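Local coordinates for protein GCN5-related N-acetyltransferase (Exiguobacterium sibiricum 255-15, PDB 3GY9) that binds coenzyme A and probably transfers an acyl group from an acyl-coenzyme A to a substrate that is not known, at residues A[6-11]-A[102-107]; A[18-23]-A[30-35]; A[10-15]-A[37-42]; A[67-72]-A[107-112]. All blocks are in the same frame, centred on the assembly; numbering follows the deposited sequence. Where two conformers were deposited one is given.

In the fold
Contact 1 is a surface salt bridge, 6-11 to 102-107, between the edge strand 5-8 and helix 93-105. Contacts 2, 3 and 4 are partly buried. Contact 2 (18-23 with 30-35) pairs helices 18-26 and 31-37 through leucine and valine side chains; contact 3 (10-15 with 37-42) joins the loops that flank this helical pair, packing the aliphatic part of an arginine on a phenylalanine and tying its guanidinium to an aspartate. Contact 4 (67-72 with 107-112) sets two tyrosines against each other where strand 61-69 meets the chain between helix 93-105 and strand 111-114. Chemistry thus runs from purely polar in contact 1 through mixed in contact 3 to van der Waals packing in contacts 2 and 4. Tyr67 of contact 4 hydrogen-bonds Glu104 of contact 1.

Contact 1 of 4, residues A[6-11]-A[102-107]; sequences IERVND and MSEAFL
Arg8 and Glu104 meet end-on, guanidinium to carboxylate, in a doubly hydrogen-bonded salt bridge. Arg8 NH1 donates to Glu104 OE2 at 3.0 Å, and Arg8 NH2 to Glu104 OE1 at 2.8 Å. Both bonds are almost straight, and both oxygens are approached on their syn side. The two flat groups are nearly coplanar, 15° apart; the oxygens lie close to the guanidinium plane, while the nitrogens stand somewhat out of the carboxylate plane. The paired bonds resist rotation of either group. Each side chain leaves its backbone with CG anti to N (chi1 -177° for Glu104). Glu104 then stays extended, whereas Arg8 bends at chi3 (-48°) to turn its terminal nitrogens toward the carboxylate. The bridge spans backbones whose nearest CA atoms, those of Arg8 and Glu104, lie 11.4 Å apart. Glu104 OE2 also takes a hydrogen bond from Tyr67 OH, so this oxygen has a second partner that helps to position the carboxylate. Strand 5-8 forms one margin of the sheet beside strand 50-55, where Ala50 touches both Arg8 and Glu104; the bridge thus links that edge strand to the last turn of helix 93-105 across the surface.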
# COMPACT_ATOMS: atom_id res chain seq x y z
N ILE A 6 12.56 -1.59 -1.92
CA ILE A 6 11.41 -1.02 -1.25
C ILE A 6 11.94 -0.29 -0.02
O ILE A 6 12.57 -0.92 0.85
CB ILE A 6 10.38 -2.08 -0.80
CG1 ILE A 6 9.97 -3.04 -1.94
CG2 ILE A 6 9.16 -1.40 -0.20
CD1 ILE A 6 9.19 -2.42 -3.04
N GLU A 7 11.65 1.00 0.07
CA GLU A 7 12.18 1.86 1.12
C GLU A 7 11.04 2.49 1.92
O GLU A 7 10.01 2.83 1.34
CB GLU A 7 13.03 2.98 0.50
CG GLU A 7 13.30 4.13 1.45
CD GLU A 7 14.40 5.06 1.00
OE1 GLU A 7 15.42 5.12 1.72
OE2 GLU A 7 14.24 5.72 -0.04
N ARG A 8 11.23 2.67 3.23
CA ARG A 8 10.32 3.45 4.07
C ARG A 8 10.50 4.94 3.80
O ARG A 8 11.62 5.44 3.75
CB ARG A 8 10.65 3.18 5.53
CG ARG A 8 9.75 3.80 6.57
CD ARG A 8 10.28 3.46 7.97
NE ARG A 8 10.54 2.04 8.03
CZ ARG A 8 9.61 1.10 8.24
NH1 ARG A 8 8.37 1.42 8.61
NH2 ARG A 8 9.96 -0.17 8.16
N VAL A 9 9.38 5.64 3.66
CA VAL A 9 9.40 7.07 3.46
C VAL A 9 9.46 7.73 4.82
O VAL A 9 8.50 7.68 5.57
CB VAL A 9 8.14 7.54 2.70
CG1 VAL A 9 8.10 9.05 2.59
CG2 VAL A 9 8.10 6.90 1.34
N ASN A 10 10.61 8.32 5.12
CA ASN A 10 10.77 9.16 6.30
C ASN A 10 10.83 10.64 5.94
O ASN A 10 10.67 11.49 6.81
CB ASN A 10 12.03 8.78 7.07
CG ASN A 10 11.99 7.36 7.59
OD1 ASN A 10 12.90 6.59 7.35
ND2 ASN A 10 10.91 7.02 8.30
N ASP A 11 11.03 10.94 4.65
CA ASP A 11 11.15 12.32 4.17
C ASP A 11 10.45 12.41 2.82
O ASP A 11 11.04 12.11 1.78
CB ASP A 11 12.62 12.73 4.06
CG ASP A 11 12.84 14.10 3.40
OD1 ASP A 11 11.86 14.86 3.23
OD2 ASP A 11 14.00 14.41 3.06
N MSE A 102 2.38 -6.21 4.54
CA MSE A 102 1.61 -7.19 5.31
C MSE A 102 2.44 -7.69 6.49
O MSE A 102 1.97 -7.76 7.62
CB MSE A 102 1.17 -8.35 4.41
CG MSE A 102 0.20 -7.86 3.37
SE MSE A 102 -0.01 -9.12 1.92
CE MSE A 102 -0.97 -10.19 2.85
N SER A 103 3.67 -8.06 6.20
CA SER A 103 4.52 -8.61 7.24
C SER A 103 4.75 -7.61 8.38
O SER A 103 4.69 -7.98 9.57
CB SER A 103 5.83 -9.11 6.62
OG SER A 103 6.66 -9.69 7.59
N GLU A 104 4.96 -6.35 8.04
CA GLU A 104 5.18 -5.35 9.07
C GLU A 104 3.88 -4.99 9.79
O GLU A 104 3.87 -4.88 11.01
CB GLU A 104 5.81 -4.10 8.49
CG GLU A 104 6.14 -3.05 9.54
CD GLU A 104 6.89 -1.88 8.98
OE1 GLU A 104 8.00 -2.10 8.44
OE2 GLU A 104 6.37 -0.75 9.08
N ALA A 105 2.79 -4.78 9.05
CA ALA A 105 1.57 -4.31 9.64
C ALA A 105 0.98 -5.31 10.61
O ALA A 105 0.35 -4.93 11.59
CB ALA A 105 0.55 -3.96 8.56
N PHE A 106 1.18 -6.59 10.33
CA PHE A 106 0.68 -7.64 11.23
C PHE A 106 1.43 -7.72 12.56
O PHE A 106 1.05 -8.48 13.44
CB PHE A 106 0.63 -9.01 10.53
CG PHE A 106 -0.61 -9.23 9.69
CD1 PHE A 106 -1.88 -9.04 10.23
CD2 PHE A 106 -0.52 -9.63 8.36
CE1 PHE A 106 -3.02 -9.26 9.47
CE2 PHE A 106 -1.67 -9.85 7.61
CZ PHE A 106 -2.91 -9.64 8.16
N LEU A 107 2.49 -6.93 12.73
CA LEU A 107 3.12 -6.79 14.05
C LEU A 107 2.29 -5.91 14.97
O LEU A 107 2.43 -6.00 16.19
CB LEU A 107 4.53 -6.19 13.94
CG LEU A 107 5.55 -7.04 13.20
CD1 LEU A 107 6.80 -6.21 12.93
CD2 LEU A 107 5.89 -8.31 13.96

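Contact 2 of 4, residues A[18-23]-A[30-35]; sequences LPLLAK and QLVERM. With SO4 (sulfate ion), chain D; SO4 (sulfate ion), chain F; SO4 (sulfate ion), chain E.
Leu21 lays its CD2 methyl against the backbone of Glu33, 3.6 Å from Glu33 CA, and reaches the flank of Val32 with the same carbon, 4.0 Å from Val32 CG1. Its CG stands anti to the carbonyl carbon (chi1 -78°), and this carries the branch across to helix 31-37. Leu20, one residue earlier, adds a looser touch: its CD2 is 4.2 Å from Val32 CG1, so a single valine methyl meets both leucines. The axes of the short helical segments come within 9.0 Å and run at 132° to each other, with Leu21 and Val32 nearest in backbone. Beneath this seam Leu20 and Val32 both rest on Cys64 of strand 61-69, placing the helical pair over the sheet. The pair follows the first strand, as in other GNAT proteins, where this region commonly borders the acceptor site; the Leu20 side chain is about 8 Å from the bound coenzyme A, consistent with such a place. Elsewhere on helix 31-37 three sulfates, probably from the crystallisation liquor, gather round Arg34, whose NH1 donates to O2 of the chain E sulfate (3.0 Å). At the start of the helix, Gln30 N gives a nearly straight bond to O1 of the chain D sulfate (3.1 Å). Glu33 turns its carboxylate to Arg37 in a salt bridge. The two segments therefore meet through van der Waals contact, with no hydrogen bond across them, while the charged groups of Glu33 and Arg34 find partners away from 18-23.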
# COMPACT_ATOMS: atom_id res chain seq x y z
N LEU A 18 6.41 13.64 -9.08
CA LEU A 18 5.63 14.13 -10.22
C LEU A 18 5.21 13.03 -11.20
O LEU A 18 4.07 13.03 -11.67
CB LEU A 18 6.31 15.28 -10.94
CG LEU A 18 6.20 16.58 -10.17
CD1 LEU A 18 6.93 17.66 -10.95
CD2 LEU A 18 4.73 16.99 -9.92
N PRO A 19 6.14 12.13 -11.58
CA PRO A 19 5.68 11.07 -12.49
C PRO A 19 4.52 10.23 -11.96
O PRO A 19 3.55 9.98 -12.68
CB PRO A 19 6.93 10.22 -12.69
CG PRO A 19 8.07 11.16 -12.43
CD PRO A 19 7.60 12.09 -11.36
N LEU A 20 4.61 9.84 -10.69
CA LEU A 20 3.55 9.06 -10.04
C LEU A 20 2.23 9.84 -9.98
O LEU A 20 1.15 9.30 -10.23
CB LEU A 20 4.00 8.63 -8.64
CG LEU A 20 3.58 7.24 -8.16
CD1 LEU A 20 4.13 6.15 -9.03
CD2 LEU A 20 4.04 7.06 -6.73
N LEU A 21 2.34 11.13 -9.66
CA LEU A 21 1.16 12.01 -9.63
C LEU A 21 0.52 12.13 -11.00
O LEU A 21 -0.71 12.08 -11.14
CB LEU A 21 1.55 13.41 -9.14
CG LEU A 21 1.75 13.53 -7.64
CD1 LEU A 21 2.49 14.82 -7.26
CD2 LEU A 21 0.38 13.51 -6.95
N ALA A 22 1.35 12.29 -12.02
CA ALA A 22 0.87 12.49 -13.39
C ALA A 22 0.17 11.26 -13.93
O ALA A 22 -0.93 11.35 -14.49
CB ALA A 22 2.01 12.90 -14.32
N LYS A 23 0.82 10.11 -13.83
CA LYS A 23 0.26 8.89 -14.36
C LYS A 23 -1.01 8.47 -13.64
O LYS A 23 -1.97 8.01 -14.28
CB LYS A 23 1.30 7.75 -14.37
CG LYS A 23 2.45 8.01 -15.32
CD LYS A 23 1.99 7.97 -16.78
CE LYS A 23 3.15 8.13 -17.76
N GLN A 30 -7.08 9.30 -7.65
CA GLN A 30 -6.70 10.38 -6.75
C GLN A 30 -5.82 9.90 -5.62
O GLN A 30 -5.37 10.71 -4.80
CB GLN A 30 -7.93 11.04 -6.12
CG GLN A 30 -8.89 11.67 -7.11
CD GLN A 30 -10.26 11.96 -6.50
OE1 GLN A 30 -10.43 11.99 -5.28
NE2 GLN A 30 -11.26 12.17 -7.37
N LEU A 31 -5.57 8.60 -5.51
CA LEU A 31 -4.94 8.09 -4.28
C LEU A 31 -3.52 8.58 -4.02
O LEU A 31 -3.14 8.69 -2.85
CB LEU A 31 -5.02 6.57 -4.18
CG LEU A 31 -4.00 5.75 -4.96
CD1 LEU A 31 -4.30 4.28 -4.69
CD2 LEU A 31 -4.07 5.99 -6.42
N VAL A 32 -2.72 8.85 -5.05
CA VAL A 32 -1.37 9.37 -4.82
C VAL A 32 -1.45 10.86 -4.46
O VAL A 32 -0.80 11.32 -3.51
CB VAL A 32 -0.45 9.18 -6.05
CG1 VAL A 32 0.94 9.74 -5.77
CG2 VAL A 32 -0.36 7.71 -6.41
N GLU A 33 -2.28 11.59 -5.19
CA GLU A 33 -2.52 13.00 -4.87
C GLU A 33 -3.02 13.17 -3.44
O GLU A 33 -2.55 14.06 -2.73
CB GLU A 33 -3.55 13.56 -5.84
CG GLU A 33 -3.71 15.05 -5.78
CD GLU A 33 -4.31 15.58 -7.06
OE1 GLU A 33 -5.42 15.15 -7.41
OE2 GLU A 33 -3.65 16.41 -7.74
N ARG A 34 -3.99 12.35 -3.02
CA ARG A 34 -4.54 12.45 -1.68
C ARG A 34 -3.46 12.21 -0.64
O ARG A 34 -3.34 12.96 0.35
CB ARG A 34 -5.68 11.45 -1.50
CG ARG A 34 -6.97 11.83 -2.18
CD ARG A 34 -8.18 11.06 -1.60
NE ARG A 34 -8.49 9.80 -2.30
CZ ARG A 34 -7.96 8.60 -2.05
NH1 ARG A 34 -7.03 8.41 -1.11
NH2 ARG A 34 -8.36 7.56 -2.77
N MSE A 35 -2.67 11.17 -0.85
CA MSE A 35 -1.61 10.80 0.08
C MSE A 35 -0.66 11.98 0.28
O MSE A 35 -0.30 12.34 1.40
CB MSE A 35 -0.83 9.59 -0.46
CG MSE A 35 0.09 8.92 0.54
SE MSE A 35 1.90 9.59 0.45
CE MSE A 35 2.46 8.59 -1.09
S SO4 D . -8.86 7.02 -6.16
O1 SO4 D . -9.65 7.52 -7.29
O2 SO4 D . -7.58 6.51 -6.62
O3 SO4 D . -9.60 5.97 -5.47
O4 SO4 D . -8.64 8.14 -5.25
S SO4 F . -7.18 10.83 2.37
O1 SO4 F . -7.44 9.90 1.27
O2 SO4 F . -5.77 11.21 2.32
O3 SO4 F . -7.58 10.20 3.64
O4 SO4 F . -7.98 12.04 2.18
S SO4 E . -6.91 4.33 0.21
O1 SO4 E . -5.90 4.07 -0.82
O2 SO4 E . -7.22 5.75 0.28
O3 SO4 E . -6.44 3.86 1.50
O4 SO4 E . -8.13 3.58 -0.11

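Contact 3 of 4, residues A[10-15]-A[37-42]; sequences NDFDGY and RNRREE. With SO4 (sulfate ion), chain F.
Arg39 forms a salt bridge with Asp13, its NH2 donating to Asp13 OD1 at 2.9 Å. The bond uses the syn lone pair of OD1 but is bent (137°), with the oxygen tilted from the guanidinium plane and the two flat groups turned 75° apart. A water completes the link: it accepts from Arg39 NE and donates to Asp13 OD2, each at 2.7 Å, so both carboxylate oxygens are engaged. Arg39 NH1 points elsewhere, to the backbone oxygen of Leu36, which helps to fix the turn of the guanidinium. The aliphatic part of the arginine packs on Phe12. Its CD lies 3.6 Å from Phe12 CB, and its CB sits over one face of the ring near the rim. With CG between the backbone N and the carbonyl carbon (chi1 74°) and the chain extended to NE, the arginine reaches Asp13 by running alongside the phenylalanine with the opposite heading. Farther along 37-42, Asn38 ND2 in one of its two conformers donates to the chain F sulfate, an ion probably from the crystallisation liquor. Phe12 is buried against Leu36 of helix 31-37 and Met51 of strand 50-55, so the contact ties the loop after strand 5-8 to the loop leaving helix 31-37.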
# COMPACT_ATOMS: atom_id res chain seq x y z
N ASN A 10 10.61 8.32 5.12
CA ASN A 10 10.77 9.16 6.30
C ASN A 10 10.83 10.64 5.94
O ASN A 10 10.67 11.49 6.81
CB ASN A 10 12.03 8.78 7.07
CG ASN A 10 11.99 7.36 7.59
OD1 ASN A 10 12.90 6.59 7.35
ND2 ASN A 10 10.91 7.02 8.30
N ASP A 11 11.03 10.94 4.65
CA ASP A 11 11.15 12.32 4.17
C ASP A 11 10.45 12.41 2.82
O ASP A 11 11.04 12.11 1.78
CB ASP A 11 12.62 12.73 4.06
CG ASP A 11 12.84 14.10 3.40
OD1 ASP A 11 11.86 14.86 3.23
OD2 ASP A 11 14.00 14.41 3.06
N PHE A 12 9.18 12.80 2.84
CA PHE A 12 8.42 12.87 1.58
C PHE A 12 9.06 13.83 0.59
O PHE A 12 8.91 13.67 -0.62
CB PHE A 12 6.99 13.32 1.86
CG PHE A 12 6.09 12.21 2.32
CD1 PHE A 12 5.51 11.35 1.41
CD2 PHE A 12 5.82 12.05 3.66
CE1 PHE A 12 4.69 10.31 1.84
CE2 PHE A 12 4.98 11.03 4.08
CZ PHE A 12 4.44 10.17 3.18
N ASP A 13 9.76 14.83 1.09
CA ASP A 13 10.27 15.87 0.22
C ASP A 13 11.59 15.48 -0.49
O ASP A 13 12.17 16.29 -1.21
CB ASP A 13 10.40 17.17 1.01
CG ASP A 13 9.07 17.62 1.60
OD1 ASP A 13 8.11 17.76 0.82
OD2 ASP A 13 8.96 17.79 2.84
N GLY A 14 12.03 14.24 -0.30
CA GLY A 14 13.28 13.79 -0.89
C GLY A 14 13.10 12.93 -2.13
O GLY A 14 14.07 12.32 -2.58
N TYR A 15 11.89 12.87 -2.68
CA TYR A 15 11.60 12.05 -3.87
C TYR A 15 10.95 12.89 -4.92
O TYR A 15 10.22 13.84 -4.59
CB TYR A 15 10.63 10.92 -3.55
CG TYR A 15 11.08 10.00 -2.45
CD1 TYR A 15 11.91 8.91 -2.71
CD2 TYR A 15 10.72 10.25 -1.12
CE1 TYR A 15 12.34 8.07 -1.67
CE2 TYR A 15 11.14 9.43 -0.10
CZ TYR A 15 11.94 8.35 -0.38
OH TYR A 15 12.34 7.56 0.67
N ARG A 37 -0.94 15.27 -0.73
CA ARG A 37 -1.56 16.51 -0.27
C ARG A 37 -1.86 16.48 1.23
O ARG A 37 -1.69 17.49 1.87
CB ARG A 37 -2.82 16.85 -1.06
CG ARG A 37 -2.53 17.25 -2.49
CD ARG A 37 -3.82 17.56 -3.25
NE ARG A 37 -3.51 18.11 -4.57
CZ ARG A 37 -4.42 18.43 -5.49
NH1 ARG A 37 -5.70 18.25 -5.26
NH2 ARG A 37 -4.02 18.92 -6.66
N ASN A 38 -2.24 15.33 1.76
CA ASN A 38 -2.67 15.21 3.16
C ASN A 38 -1.53 14.78 4.11
O ASN A 38 -1.79 14.47 5.27
CB ASN A 38 -3.85 14.25 3.26
CG ASN A 38 -5.09 14.77 2.55
OD1 ASN A 38 -5.30 15.98 2.48
ND2 ASN A 38 -5.91 13.88 2.00
N ARG A 39 -0.29 14.80 3.62
CA ARG A 39 0.83 14.27 4.40
C ARG A 39 1.17 15.00 5.70
O ARG A 39 1.88 14.43 6.54
CB ARG A 39 2.08 14.10 3.54
CG ARG A 39 2.76 15.38 3.19
CD ARG A 39 3.82 15.10 2.13
NE ARG A 39 4.69 16.24 1.89
CZ ARG A 39 4.37 17.29 1.14
NH1 ARG A 39 3.18 17.39 0.56
NH2 ARG A 39 5.25 18.27 0.97
N ARG A 40 0.66 16.21 5.93
CA ARG A 40 0.85 16.84 7.25
C ARG A 40 -0.02 16.22 8.32
O ARG A 40 0.42 16.07 9.47
CB ARG A 40 0.60 18.35 7.18
CG ARG A 40 1.65 19.08 6.35
CD ARG A 40 1.30 20.53 6.15
NE ARG A 40 -0.00 20.66 5.50
CZ ARG A 40 -0.88 21.63 5.76
NH1 ARG A 40 -0.62 22.57 6.65
NH2 ARG A 40 -2.04 21.65 5.12
N GLU A 41 -1.24 15.86 7.95
CA GLU A 41 -2.19 15.26 8.87
C GLU A 41 -1.99 13.75 8.99
O GLU A 41 -2.08 13.19 10.10
CB GLU A 41 -3.62 15.54 8.39
CG GLU A 41 -3.94 17.01 8.27
N GLU A 42 -1.80 13.08 7.85
CA GLU A 42 -1.58 11.64 7.82
C GLU A 42 -0.20 11.46 7.24
O GLU A 42 -0.03 11.37 6.02
CB GLU A 42 -2.68 10.93 7.03
CG GLU A 42 -4.02 11.02 7.73
CD GLU A 42 -5.17 10.29 7.05
OE1 GLU A 42 -5.11 10.06 5.82
OE2 GLU A 42 -6.16 9.99 7.74
S SO4 F . -7.18 10.83 2.37
O1 SO4 F . -7.44 9.90 1.27
O2 SO4 F . -5.77 11.21 2.32
O3 SO4 F . -7.58 10.20 3.64
O4 SO4 F . -7.98 12.04 2.18
O HOH W 1 6.51 17.09 3.75

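Contact 4 of 4, residues A[67-72]-A[107-112]; sequences YMKQSG and LTYDRL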
# COMPACT_ATOMS: atom_id res chain seq x y z
N TYR A 67 0.46 1.61 5.09
CA TYR A 67 -0.61 1.22 5.99
C TYR A 67 -0.70 2.18 7.17
O TYR A 67 0.26 2.89 7.50
CB TYR A 67 -0.40 -0.22 6.50
CG TYR A 67 0.77 -0.34 7.45
CD1 TYR A 67 2.06 -0.58 6.97
CD2 TYR A 67 0.59 -0.19 8.82
CE1 TYR A 67 3.14 -0.67 7.85
CE2 TYR A 67 1.67 -0.26 9.70
CZ TYR A 67 2.95 -0.51 9.20
OH TYR A 67 4.01 -0.58 10.10
N MSE A 68 -1.87 2.21 7.78
CA MSE A 68 -2.10 2.95 9.00
C MSE A 68 -3.33 2.39 9.70
O MSE A 68 -3.93 1.43 9.24
CB MSE A 68 -2.25 4.45 8.70
CG MSE A 68 -3.43 4.81 7.84
SE MSE A 68 -3.65 6.73 7.58
CE MSE A 68 -4.40 7.12 9.29
N LYS A 69 -3.69 2.97 10.84
CA LYS A 69 -4.82 2.48 11.57
C LYS A 69 -6.12 2.68 10.79
O LYS A 69 -6.33 3.74 10.20
CB LYS A 69 -4.90 3.21 12.92
CG LYS A 69 -5.94 2.62 13.84
CD LYS A 69 -6.06 3.38 15.15
CE LYS A 69 -7.28 2.92 15.94
NZ LYS A 69 -8.56 3.10 15.18
N GLN A 70 -6.98 1.67 10.80
CA GLN A 70 -8.33 1.80 10.25
C GLN A 70 -9.19 2.49 11.27
O GLN A 70 -9.32 2.03 12.38
CB GLN A 70 -8.92 0.43 9.92
CG GLN A 70 -10.41 0.44 9.55
CD GLN A 70 -10.70 1.21 8.28
OE1 GLN A 70 -10.05 1.02 7.27
NE2 GLN A 70 -11.69 2.08 8.34
N SER A 71 -9.77 3.62 10.88
CA SER A 71 -10.61 4.38 11.79
C SER A 71 -11.85 3.59 12.14
O SER A 71 -12.42 2.89 11.30
CB SER A 71 -11.01 5.71 11.16
OG SER A 71 -11.70 5.50 9.95
N GLY A 72 -12.25 3.69 13.40
CA GLY A 72 -13.52 3.12 13.85
C GLY A 72 -13.55 1.61 14.03
O GLY A 72 -14.57 1.07 14.48
N LEU A 107 2.49 -6.93 12.73
CA LEU A 107 3.12 -6.79 14.05
C LEU A 107 2.29 -5.91 14.97
O LEU A 107 2.43 -6.00 16.19
CB LEU A 107 4.53 -6.19 13.94
CG LEU A 107 5.55 -7.04 13.20
CD1 LEU A 107 6.80 -6.21 12.93
CD2 LEU A 107 5.89 -8.31 13.96
N THR A 108 1.43 -5.08 14.37
CA THR A 108 0.60 -4.13 15.11
C THR A 108 -0.88 -4.48 15.09
O THR A 108 -1.54 -4.26 16.10
CB THR A 108 0.80 -2.71 14.54
OG1 THR A 108 2.16 -2.34 14.70
CG2 THR A 108 -0.04 -1.71 15.28
N TYR A 109 -1.37 -5.05 13.99
CA TYR A 109 -2.80 -5.25 13.74
C TYR A 109 -3.14 -6.73 13.59
O TYR A 109 -2.32 -7.52 13.13
CB TYR A 109 -3.27 -4.48 12.49
CG TYR A 109 -2.98 -2.99 12.61
CD1 TYR A 109 -3.73 -2.17 13.44
CD2 TYR A 109 -1.95 -2.41 11.89
CE1 TYR A 109 -3.47 -0.81 13.54
CE2 TYR A 109 -1.65 -1.05 12.00
CZ TYR A 109 -2.42 -0.26 12.84
OH TYR A 109 -2.13 1.09 12.99
N ASP A 110 -4.33 -7.10 14.04
CA ASP A 110 -4.81 -8.47 13.95
C ASP A 110 -5.62 -8.71 12.68
O ASP A 110 -5.96 -9.85 12.36
CB ASP A 110 -5.65 -8.82 15.18
CG ASP A 110 -4.81 -8.87 16.42
OD1 ASP A 110 -3.84 -9.64 16.42
OD2 ASP A 110 -5.07 -8.12 17.37
N ARG A 111 -5.91 -7.63 11.96
CA ARG A 111 -6.66 -7.70 10.72
C ARG A 111 -6.21 -6.56 9.82
O ARG A 111 -5.95 -5.48 10.32
CB ARG A 111 -8.14 -7.54 11.00
CG ARG A 111 -9.02 -7.58 9.76
CD ARG A 111 -10.51 -7.60 10.13
NE ARG A 111 -10.92 -8.88 10.68
CZ ARG A 111 -11.41 -9.08 11.91
NH1 ARG A 111 -11.59 -8.07 12.76
NH2 ARG A 111 -11.75 -10.31 12.29
N LEU A 112 -6.10 -6.81 8.52
CA LEU A 112 -5.83 -5.75 7.54
C LEU A 112 -6.94 -5.67 6.53
O LEU A 112 -7.45 -6.70 6.07
CB LEU A 112 -4.52 -5.98 6.80
CG LEU A 112 -3.28 -6.03 7.68
CD1 LEU A 112 -2.06 -6.35 6.83
CD2 LEU A 112 -3.05 -4.71 8.45
O HOH W 2 3.66 -2.54 12.42
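Tyr67 has its CG between the backbone N and the carbonyl carbon (chi1 70°), and Tyr109 has its CG anti to the carbonyl carbon (chi1 -57°); these two settings swing the rings together. They cross obliquely, with Tyr67 CD2 at the edge of the Tyr109 ring, 4.0 Å from Tyr109 CE2. Beyond that edge the phenol oxygen of Tyr109 runs up against the strand backbone: Tyr109 OH lies 3.5 Å from Lys69 CB and 3.7 Å from Met68 C. Lys69 N is also near Tyr109 OH, at 3.3 Å, but the angle is too poor for a hydrogen bond, and the hydroxyl is paired instead with the backbone oxygen of Gly48. The side chain of Lys69 passes at about a right angle to the tyrosine, and its NZ donates a hydrogen bond to Gln70 O from above the carbonyl plane. Over the centre of one face of the Tyr109 ring sits Thr108 CG2, 3.6 Å from the ring plane. The same threonine is linked to Tyr67 through a water, which is 2.7 Å from Thr108 OG1 and donates to Tyr67 OH at 3.1 Å. Tyr67 also packs on Ile101 and Ala105 of helix 93-105, so it lies between that helix and the Tyr109 ring. Direct contact is thus van der Waals packing, of ring carbons and of the Tyr109 hydroxyl against the strand, whereas the polar ends are held by other groups: Tyr67 OH by Glu104 and the water, Tyr109 OH by Gly48. Both hydroxyls of these buried tyrosines are satisfied without a direct hydrogen bond across the contact.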